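Local structure of thiamine-binding periplasmic protein (Escherichia coli, 2QRY) at residues H225-K230 / G281-P286; D31-D36 / V121-G126; E146-D151 / K176-D181. The protein binds thiamine, thiamine phosphate and thiamine diphosphate with high affinity as the periplasmic solute-binding component of the ThiBPQ ABC transporter for thiamine import. All blocks are in the same frame, centred on the assembly; numbering follows the deposited sequence.

Contact 1 (H225-K230 / G281-P286); sequences HILEEK and GNWMYP. With TPS (thiamin phosphate), chain E.
Trp283 presses the benzo end of its indole against Leu227 and Glu228 of helix 221-229, while its pyrrole end borders the bound thiamin phosphate, a wall of the ligand cleft in this member of the bacterial solute-binding protein 1 family. Leu227 arrives at the ring edge, its CB 4.0 Å from Trp283 CH2, and the two side chains run past each other in opposite senses. CD1 of Leu227 extends the apolar contact to CZ3. Glu228 approaches differently: chi1 sets its CG 3.6 Å from Trp283 CZ2, and the bend at chi2 (-60°) then folds the carboxylate back so that OE2 lies in the indole plane, 3.7 Å from Trp283 CZ2. The carboxylate is turned 69° against the ring. At the ligand end, Trp283 CD1 lies 3.7 Å from N3A of the thiamin phosphate pyrimidine, so one side chain meets both helix and vitamin.

A second shell surrounds the indole. The carbonyl oxygen of Trp283 is hydrogen-bonded to Thr220 OG1, just ahead of the helix, and Tyr224 meets the indole edge-to-face. The next residue, Met284, modelled as selenomethionine, also reaches the ligand, its SE 3.8 Å from the CM4 methyl of thiamin phosphate. On the helix side, Lys230 folds back and NZ donates to Leu227 O over 3.1 Å, lying in the carbonyl plane at a C=O...N angle of 146°.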
loop_
_atom_site.group_PDB
_atom_site.type_symbol
_atom_site.label_atom_id
_atom_site.label_comp_id
_atom_site.label_asym_id
_atom_site.label_seq_id
_atom_site.Cartn_x
_atom_site.Cartn_y
_atom_site.Cartn_z
ATOM N N HIS A 225 10.411 -5.360 12.390
ATOM C CA HIS A 225 10.756 -5.946 13.671
ATOM C C HIS A 225 12.199 -6.433 13.746
ATOM O O HIS A 225 12.850 -6.301 14.783
ATOM C CB HIS A 225 9.795 -7.084 13.999
ATOM C CG HIS A 225 8.369 -6.646 14.139
ATOM N ND1 HIS A 225 7.485 -6.630 13.080
ATOM C CD2 HIS A 225 7.680 -6.183 15.208
ATOM C CE1 HIS A 225 6.315 -6.180 13.494
ATOM N NE2 HIS A 225 6.406 -5.903 14.781
ATOM N N ILE A 226 12.712 -6.983 12.655
ATOM C CA ILE A 226 14.088 -7.461 12.650
ATOM C C ILE A 226 15.082 -6.324 12.921
ATOM O O ILE A 226 15.845 -6.376 13.879
ATOM C CB ILE A 226 14.449 -8.120 11.300
ATOM C CG1 ILE A 226 13.572 -9.354 11.070
ATOM C CG2 ILE A 226 15.927 -8.512 11.289
ATOM C CD1 ILE A 226 13.808 -10.041 9.724
ATOM N N LEU A 227 15.058 -5.294 12.082
ATOM C CA LEU A 227 15.977 -4.161 12.212
ATOM C C LEU A 227 15.748 -3.226 13.407
ATOM O O LEU A 227 16.689 -2.889 14.131
ATOM C CB LEU A 227 15.962 -3.317 10.924
ATOM C CG LEU A 227 16.559 -3.873 9.621
ATOM C CD1 LEU A 227 15.622 -4.893 8.971
ATOM C CD2 LEU A 227 16.805 -2.712 8.663
ATOM N N GLU A 228 14.500 -2.811 13.609
ATOM C CA GLU A 228 14.161 -1.882 14.680
ATOM C C GLU A 228 14.058 -2.466 16.089
ATOM O O GLU A 228 14.352 -1.776 17.064
ATOM C CB GLU A 228 12.849 -1.172 14.345
ATOM C CG GLU A 228 12.866 -0.395 13.042
ATOM C CD GLU A 228 13.927 0.685 13.029
ATOM O OE1 GLU A 228 14.105 1.349 14.072
ATOM O OE2 GLU A 228 14.572 0.880 11.974
ATOM N N GLU A 229 13.636 -3.719 16.206
ATOM C CA GLU A 229 13.496 -4.331 17.523
ATOM C C GLU A 229 14.390 -5.557 17.727
ATOM O O GLU A 229 14.382 -6.165 18.795
ATOM C CB GLU A 229 12.029 -4.710 17.758
ATOM C CG GLU A 229 11.048 -3.583 17.433
ATOM C CD GLU A 229 9.611 -3.926 17.773
ATOM O OE1 GLU A 229 9.148 -5.021 17.390
ATOM O OE2 GLU A 229 8.938 -3.089 18.413
ATOM N N LYS A 230 15.168 -5.913 16.712
ATOM C CA LYS A 230 16.046 -7.074 16.810
ATOM C C LYS A 230 15.235 -8.328 17.136
ATOM O O LYS A 230 15.661 -9.154 17.945
ATOM C CB LYS A 230 17.104 -6.851 17.894
ATOM C CG LYS A 230 18.447 -6.358 17.384
ATOM C CD LYS A 230 18.323 -5.093 16.548
ATOM C CE LYS A 230 19.682 -4.655 15.999
ATOM N NZ LYS A 230 19.566 -3.514 15.044
ATOM N N GLY A 281 11.827 3.287 6.189
ATOM C CA GLY A 281 10.773 4.227 6.522
ATOM C C GLY A 281 9.391 3.654 6.268
ATOM O O GLY A 281 8.533 3.677 7.151
ATOM N N ASN A 282 9.183 3.132 5.061
ATOM C CA ASN A 282 7.898 2.561 4.664
ATOM C C ASN A 282 7.919 1.034 4.661
ATOM O O ASN A 282 6.874 0.402 4.522
ATOM C CB ASN A 282 7.513 3.048 3.265
ATOM C CG ASN A 282 6.037 3.445 3.157
ATOM O OD1 ASN A 282 5.434 3.370 2.079
ATOM N ND2 ASN A 282 5.463 3.889 4.265
ATOM N N TRP A 283 9.102 0.442 4.802
ATOM C CA TRP A 283 9.228 -1.010 4.800
ATOM C C TRP A 283 8.591 -1.610 3.546
ATOM O O TRP A 283 7.642 -2.390 3.599
ATOM C CB TRP A 283 8.603 -1.576 6.078
ATOM C CG TRP A 283 9.267 -0.994 7.282
ATOM C CD1 TRP A 283 8.810 0.034 8.061
ATOM C CD2 TRP A 283 10.578 -1.310 7.766
ATOM N NE1 TRP A 283 9.757 0.381 8.991
ATOM C CE2 TRP A 283 10.852 -0.427 8.834
ATOM C CE3 TRP A 283 11.549 -2.250 7.395
ATOM C CZ2 TRP A 283 12.062 -0.457 9.538
ATOM C CZ3 TRP A 283 12.752 -2.281 8.093
ATOM C CH2 TRP A 283 12.996 -1.387 9.154
HETATM N N MSE A 284 9.145 -1.213 2.412
HETATM C CA MSE A 284 8.701 -1.648 1.096
HETATM C C MSE A 284 9.952 -1.666 0.220
HETATM O O MSE A 284 10.987 -1.124 0.610
HETATM C CB MSE A 284 7.699 -0.633 0.528
HETATM C CG MSE A 284 6.375 -0.541 1.269
HETATM SE SE MSE A 284 5.265 -2.100 0.975
HETATM C CE MSE A 284 4.464 -1.578 -0.723
ATOM N N TYR A 285 9.864 -2.278 -0.957
ATOM C CA TYR A 285 11.010 -2.318 -1.865
ATOM C C TYR A 285 11.059 -1.017 -2.665
ATOM O O TYR A 285 10.053 -0.588 -3.230
ATOM C CB TYR A 285 10.905 -3.513 -2.819
ATOM C CG TYR A 285 11.009 -4.850 -2.127
ATOM C CD1 TYR A 285 12.221 -5.290 -1.596
ATOM C CD2 TYR A 285 9.890 -5.669 -1.982
ATOM C CE1 TYR A 285 12.317 -6.514 -0.936
ATOM C CE2 TYR A 285 9.974 -6.895 -1.326
ATOM C CZ TYR A 285 11.191 -7.309 -0.804
ATOM O OH TYR A 285 11.272 -8.510 -0.145
ATOM N N PRO A 286 12.233 -0.368 -2.713
ATOM C CA PRO A 286 12.414 0.889 -3.445
ATOM C C PRO A 286 12.208 0.722 -4.943
ATOM O O PRO A 286 12.288 -0.386 -5.483
ATOM C CB PRO A 286 13.851 1.284 -3.112
ATOM C CG PRO A 286 14.092 0.637 -1.797
ATOM C CD PRO A 286 13.461 -0.714 -1.981
HETATM C CM2 TPS E . 5.715 -2.868 9.827
HETATM N N3 TPS E . 2.651 -0.110 4.707
HETATM C C2 TPS E . 1.916 -0.195 5.798
HETATM S S1 TPS E . 0.383 0.434 5.325
HETATM C C5 TPS E . 0.781 0.796 3.640
HETATM C C4 TPS E . 2.100 0.401 3.570
HETATM C CM4 TPS E . 2.882 0.529 2.268
HETATM C C6 TPS E . -0.186 1.377 2.656
HETATM C C7 TPS E . -1.398 1.625 3.554
HETATM O O7 TPS E . -2.534 2.144 2.873
HETATM N N1A TPS E . 4.938 -3.053 7.500
HETATM C C2A TPS E . 5.299 -2.255 8.509
HETATM N N3A TPS E . 5.294 -0.931 8.373
HETATM C C4A TPS E . 4.926 -0.344 7.214
HETATM N N4A TPS E . 4.926 1.035 7.103
HETATM C C5A TPS E . 4.532 -1.166 6.110
HETATM C C6A TPS E . 4.558 -2.556 6.313
HETATM C C7A TPS E . 4.089 -0.591 4.742
HETATM P P1 TPS E . -3.684 2.339 3.991
HETATM O O1 TPS E . -3.915 0.995 4.737
HETATM O O2 TPS E . -5.024 2.888 3.350
HETATM O O3 TPS E . -3.186 3.378 5.019
#

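Contact 2 (D31-D36 / V121-G126); sequences DSFAAD and VPFDYG
Phe33 and Phe123 meet ring to ring in the buried core, the first from the short helix 31-34 and the second from the start of strand 121-133. Followed outward, the Phe33 side chain sets off with CB directed at the strand. CG stands opposite the backbone N (chi1 -171°), a choice that swings the ring out from the helix across a gap whose nearest CA atoms, those of Phe33 and Asp124, are 11.8 Å apart. Along the leading side of the ring, Phe33 CD1 comes to 4.4 Å from Phe123 CE1. The next atom, Phe33 CE1, makes the closest approach, 4.0 Å from that same Phe123 CE1. Beyond it Phe33 CZ draws away again, 4.9 Å from Phe123 CE1. The touch is thus a glancing one between two ring corners: the planes are inclined at 68° and the centroids lie 5.7 Å apart, an oblique pair that is purely apolar.

In the type II periplasmic-binding fold to which the sequence family points, a loop or short helix after the first strand helps to form the ligand cleft; here Ser32, next to Phe33, touches the thiamin phosphate. Leu83 of strand 81-86 packs against both rings, Pro39 adds to the surroundings of Phe33, and Met269 of helix 259-269 to those of Phe123.

Phe123 reaches its partner with CG wedged between its own backbone N and carbonyl carbon (chi1 65°). Both Phe123 and Asp124 share backbone hydrogen bonds with Glu248 of strand 243-252, and Phe123 has near-helical psi, features consistent with a classic beta bulge. Accordingly the CB atoms of these consecutive residues both face the 31-36 segment, although the Asp124 carboxylate stops short, OD2 remaining 5.4 Å from Phe33 CE1.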
loop_
_atom_site.group_PDB
_atom_site.type_symbol
_atom_site.label_atom_id
_atom_site.label_comp_id
_atom_site.label_asym_id
_atom_site.label_seq_id
_atom_site.Cartn_x
_atom_site.Cartn_y
_atom_site.Cartn_z
ATOM N N ASP A 31 -1.404 7.953 6.921
ATOM C CA ASP A 31 -0.708 8.132 8.195
ATOM C C ASP A 31 0.610 7.424 8.441
ATOM O O ASP A 31 1.507 8.011 9.045
ATOM C CB ASP A 31 -1.642 7.869 9.393
ATOM C CG ASP A 31 -2.312 6.513 9.343
ATOM O OD1 ASP A 31 -1.667 5.523 8.937
ATOM O OD2 ASP A 31 -3.496 6.436 9.735
ATOM N N SER A 32 0.752 6.181 7.997
ATOM C CA SER A 32 2.004 5.478 8.233
ATOM C C SER A 32 3.161 6.083 7.426
ATOM O O SER A 32 4.323 5.861 7.750
ATOM C CB SER A 32 1.853 3.987 7.919
ATOM O OG SER A 32 1.571 3.776 6.555
ATOM N N PHE A 33 2.852 6.861 6.391
ATOM C CA PHE A 33 3.915 7.471 5.596
ATOM C C PHE A 33 4.454 8.712 6.305
ATOM O O PHE A 33 5.663 8.851 6.487
ATOM C CB PHE A 33 3.414 7.866 4.204
ATOM C CG PHE A 33 4.512 8.292 3.264
ATOM C CD1 PHE A 33 5.201 7.352 2.504
ATOM C CD2 PHE A 33 4.872 9.628 3.154
ATOM C CE1 PHE A 33 6.232 7.739 1.647
ATOM C CE2 PHE A 33 5.904 10.026 2.298
ATOM C CZ PHE A 33 6.585 9.081 1.543
ATOM N N ALA A 34 3.555 9.603 6.710
ATOM C CA ALA A 34 3.946 10.839 7.388
ATOM C C ALA A 34 4.272 10.652 8.872
ATOM O O ALA A 34 4.718 11.586 9.539
ATOM C CB ALA A 34 2.848 11.883 7.232
ATOM N N ALA A 35 4.055 9.446 9.387
ATOM C CA ALA A 35 4.320 9.162 10.794
ATOM C C ALA A 35 5.744 9.520 11.189
ATOM O O ALA A 35 6.659 9.452 10.367
ATOM C CB ALA A 35 4.061 7.688 11.084
ATOM N N ASP A 36 5.929 9.901 12.450
ATOM C CA ASP A 36 7.254 10.248 12.940
ATOM C C ASP A 36 8.216 9.104 12.667
ATOM O O ASP A 36 9.407 9.322 12.470
ATOM C CB ASP A 36 7.231 10.529 14.447
ATOM C CG ASP A 36 6.670 11.898 14.778
ATOM O OD1 ASP A 36 7.039 12.875 14.089
ATOM O OD2 ASP A 36 5.872 12.002 15.737
ATOM N N VAL A 121 3.676 8.320 -10.813
ATOM C CA VAL A 121 5.053 7.902 -10.597
ATOM C C VAL A 121 5.199 6.967 -9.393
ATOM O O VAL A 121 4.809 7.305 -8.274
ATOM C CB VAL A 121 5.963 9.132 -10.358
ATOM C CG1 VAL A 121 7.422 8.707 -10.335
ATOM C CG2 VAL A 121 5.721 10.178 -11.430
ATOM N N PRO A 122 5.768 5.773 -9.610
ATOM C CA PRO A 122 5.944 4.833 -8.501
ATOM C C PRO A 122 7.045 5.307 -7.562
ATOM O O PRO A 122 7.983 5.980 -7.991
ATOM C CB PRO A 122 6.345 3.535 -9.201
ATOM C CG PRO A 122 5.757 3.665 -10.551
ATOM C CD PRO A 122 6.011 5.111 -10.901
ATOM N N PHE A 123 6.930 4.959 -6.283
ATOM C CA PHE A 123 7.956 5.317 -5.316
ATOM C C PHE A 123 8.379 4.101 -4.491
ATOM O O PHE A 123 9.395 4.137 -3.800
ATOM C CB PHE A 123 7.514 6.503 -4.436
ATOM C CG PHE A 123 6.334 6.229 -3.538
ATOM C CD1 PHE A 123 6.499 5.563 -2.327
ATOM C CD2 PHE A 123 5.072 6.725 -3.860
ATOM C CE1 PHE A 123 5.432 5.406 -1.451
ATOM C CE2 PHE A 123 3.999 6.574 -2.990
ATOM C CZ PHE A 123 4.179 5.917 -1.786
ATOM N N ASP A 124 7.601 3.024 -4.577
ATOM C CA ASP A 124 7.925 1.761 -3.909
ATOM C C ASP A 124 6.930 0.660 -4.262
ATOM O O ASP A 124 5.886 0.925 -4.856
ATOM C CB ASP A 124 8.041 1.908 -2.375
ATOM C CG ASP A 124 6.717 2.196 -1.684
ATOM O OD1 ASP A 124 5.644 1.772 -2.175
ATOM O OD2 ASP A 124 6.760 2.837 -0.612
ATOM N N TYR A 125 7.271 -0.581 -3.933
ATOM C CA TYR A 125 6.379 -1.694 -4.232
ATOM C C TYR A 125 6.516 -2.800 -3.195
ATOM O O TYR A 125 7.478 -2.835 -2.435
ATOM C CB TYR A 125 6.654 -2.243 -5.641
ATOM C CG TYR A 125 7.965 -2.993 -5.793
ATOM C CD1 TYR A 125 8.019 -4.379 -5.639
ATOM C CD2 TYR A 125 9.148 -2.315 -6.091
ATOM C CE1 TYR A 125 9.216 -5.075 -5.779
ATOM C CE2 TYR A 125 10.357 -3.003 -6.233
ATOM C CZ TYR A 125 10.381 -4.383 -6.077
ATOM O OH TYR A 125 11.564 -5.073 -6.229
ATOM N N GLY A 126 5.534 -3.690 -3.161
ATOM C CA GLY A 126 5.571 -4.776 -2.206
ATOM C C GLY A 126 4.535 -5.834 -2.513
ATOM O O GLY A 126 3.884 -5.802 -3.562
#

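Contact 3 (E146-D151 / K176-D181); sequences ELVESD and KVYGDD
The Tyr178 ring receives Glu149 at its edge, OE2 lying in the ring plane, while CG2 of Val148 approaches obliquely. The carboxylate itself is rotated 64° from the ring. This pairing joins the C-terminal ends of two helices, 144-149 and 165-178, which precede and follow strand 156-159 in an alpha-beta-alpha unit of the solute-binding fold, well away from the ligand. Tyr178 OH donates to Glu149 OE2 across a short 2.5 Å, reaching the oxygen from its anti side and 35° out of the carboxylate plane. The two side chains advance from opposite directions, Glu149 extended beyond CG, and this reach lets its carboxylate find the hydroxyl.

Val148 supplies the apolar half of the contact. Its CB sits 3.6 Å from Tyr178 OH, and CG1 lies 3.8 Å from the same oxygen, so hydrocarbon lies beside the phenol group where the carboxylate grips it. Val148 CG2 reaches the ring 4.3 Å from Tyr178 CE1.

Around the pair, Lys188 of helix 182-190 touches both Val148 and Glu149, and Ala185 touches Tyr178. Lys192 NZ is hydrogen-bonded to the carbonyls of Leu147 and Ser150 at the C-terminal end of helix 144-149. Past Tyr178 the chain turns through Gly179, at positive phi, and Asp181 N returns to bond Tyr178 O at 2.9 Å.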
loop_
_atom_site.group_PDB
_atom_site.type_symbol
_atom_site.label_atom_id
_atom_site.label_comp_id
_atom_site.label_asym_id
_atom_site.label_seq_id
_atom_site.Cartn_x
_atom_site.Cartn_y
_atom_site.Cartn_z
ATOM N N GLU A 146 -6.345 -22.296 2.287
ATOM C CA GLU A 146 -6.365 -22.960 3.580
ATOM C C GLU A 146 -6.838 -21.998 4.671
ATOM O O GLU A 146 -7.684 -22.349 5.489
ATOM C CB GLU A 146 -4.982 -23.500 3.926
ATOM C CG GLU A 146 -4.884 -24.012 5.349
ATOM C CD GLU A 146 -3.576 -24.712 5.637
ATOM O OE1 GLU A 146 -2.523 -24.265 5.130
ATOM O OE2 GLU A 146 -3.601 -25.705 6.390
ATOM N N LEU A 147 -6.290 -20.786 4.673
ATOM C CA LEU A 147 -6.673 -19.777 5.652
ATOM C C LEU A 147 -8.189 -19.590 5.676
ATOM O O LEU A 147 -8.785 -19.439 6.742
ATOM C CB LEU A 147 -5.990 -18.443 5.328
ATOM C CG LEU A 147 -6.380 -17.197 6.131
ATOM C CD1 LEU A 147 -5.393 -16.071 5.859
ATOM C CD2 LEU A 147 -7.773 -16.746 5.740
ATOM N N VAL A 148 -8.803 -19.604 4.498
ATOM C CA VAL A 148 -10.244 -19.425 4.374
ATOM C C VAL A 148 -11.065 -20.667 4.719
ATOM O O VAL A 148 -12.107 -20.578 5.371
ATOM C CB VAL A 148 -10.633 -19.008 2.929
ATOM C CG1 VAL A 148 -12.150 -19.026 2.771
ATOM C CG2 VAL A 148 -10.081 -17.626 2.604
ATOM N N GLU A 149 -10.585 -21.826 4.286
ATOM C CA GLU A 149 -11.315 -23.071 4.488
ATOM C C GLU A 149 -10.940 -23.977 5.659
ATOM O O GLU A 149 -11.747 -24.808 6.077
ATOM C CB GLU A 149 -11.273 -23.859 3.180
ATOM C CG GLU A 149 -12.058 -23.176 2.074
ATOM C CD GLU A 149 -11.643 -23.617 0.690
ATOM O OE1 GLU A 149 -11.384 -24.828 0.505
ATOM O OE2 GLU A 149 -11.585 -22.751 -0.213
ATOM N N SER A 150 -9.734 -23.814 6.192
ATOM C CA SER A 150 -9.268 -24.635 7.308
ATOM C C SER A 150 -10.249 -24.684 8.470
ATOM O O SER A 150 -11.043 -23.766 8.665
ATOM C CB SER A 150 -7.918 -24.116 7.811
ATOM O OG SER A 150 -7.450 -24.869 8.913
ATOM N N ASP A 151 -10.179 -25.762 9.243
ATOM C CA ASP A 151 -11.048 -25.937 10.399
ATOM C C ASP A 151 -10.410 -25.274 11.612
ATOM O O ASP A 151 -11.046 -25.127 12.655
ATOM C CB ASP A 151 -11.264 -27.423 10.691
ATOM C CG ASP A 151 -11.655 -28.207 9.457
ATOM O OD1 ASP A 151 -10.806 -28.341 8.540
ATOM O OD2 ASP A 151 -12.811 -28.685 9.404
ATOM N N LYS A 176 -8.738 -13.177 -7.330
ATOM C CA LYS A 176 -7.846 -13.939 -8.187
ATOM C C LYS A 176 -7.947 -15.421 -7.825
ATOM O O LYS A 176 -8.029 -16.283 -8.698
ATOM C CB LYS A 176 -6.396 -13.488 -7.981
ATOM C CG LYS A 176 -6.001 -12.204 -8.682
ATOM C CD LYS A 176 -5.908 -12.402 -10.182
ATOM C CE LYS A 176 -5.360 -11.160 -10.858
ATOM N NZ LYS A 176 -5.239 -11.317 -12.328
ATOM N N VAL A 177 -7.954 -15.697 -6.526
ATOM C CA VAL A 177 -7.993 -17.057 -6.023
ATOM C C VAL A 177 -9.338 -17.793 -6.115
ATOM O O VAL A 177 -9.363 -18.996 -6.385
ATOM C CB VAL A 177 -7.469 -17.080 -4.561
ATOM C CG1 VAL A 177 -7.588 -18.476 -3.962
ATOM C CG2 VAL A 177 -6.022 -16.612 -4.535
ATOM N N TYR A 178 -10.450 -17.090 -5.913
ATOM C CA TYR A 178 -11.754 -17.748 -5.963
ATOM C C TYR A 178 -12.672 -17.413 -7.130
ATOM O O TYR A 178 -13.633 -18.139 -7.384
ATOM C CB TYR A 178 -12.520 -17.500 -4.668
ATOM C CG TYR A 178 -11.977 -18.268 -3.495
ATOM C CD1 TYR A 178 -10.955 -17.749 -2.703
ATOM C CD2 TYR A 178 -12.471 -19.535 -3.191
ATOM C CE1 TYR A 178 -10.441 -18.473 -1.638
ATOM C CE2 TYR A 178 -11.960 -20.269 -2.132
ATOM C CZ TYR A 178 -10.949 -19.736 -1.359
ATOM O OH TYR A 178 -10.461 -20.475 -0.307
ATOM N N GLY A 179 -12.396 -16.326 -7.836
ATOM C CA GLY A 179 -13.254 -15.958 -8.948
ATOM C C GLY A 179 -14.691 -15.747 -8.501
ATOM O O GLY A 179 -14.950 -15.091 -7.489
ATOM N N ASP A 180 -15.639 -16.310 -9.241
ATOM C CA ASP A 180 -17.038 -16.154 -8.886
ATOM C C ASP A 180 -17.408 -16.779 -7.547
ATOM O O ASP A 180 -18.529 -16.609 -7.078
ATOM C CB ASP A 180 -17.946 -16.715 -9.982
ATOM C CG ASP A 180 -17.983 -15.828 -11.216
ATOM O OD1 ASP A 180 -17.866 -14.593 -11.064
ATOM O OD2 ASP A 180 -18.142 -16.363 -12.335
ATOM N N ASP A 181 -16.474 -17.495 -6.930
ATOM C CA ASP A 181 -16.744 -18.112 -5.636
ATOM C C ASP A 181 -16.274 -17.255 -4.472
ATOM O O ASP A 181 -16.295 -17.691 -3.330
ATOM C CB ASP A 181 -16.093 -19.495 -5.542
ATOM C CG ASP A 181 -16.904 -20.569 -6.241
ATOM O OD1 ASP A 181 -18.132 -20.618 -6.018
ATOM O OD2 ASP A 181 -16.318 -21.368 -7.005
#

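How the contacts relate
From the N terminus, contact 2 comes first: it closes an 84-residue loop between helix 31-34 and the start of strand 121-133. That strand leads on to helix 144-149, where contact 3 spans 24 residues to reach the end of helix 165-178. Contact 1 comes last, bridging 50 residues from helix 221-229 to the segment entering strand 285-286. The three loops stand in series, neither nested nor crossed. Contacts 1 and 2 nevertheless meet in space, because strands 285-286 and 121-133 are neighbours in one sheet, joined by a probable Tyr285 N to Tyr125 O hydrogen bond. Contact 3 lies apart, its centre about 30 Å from either of the others.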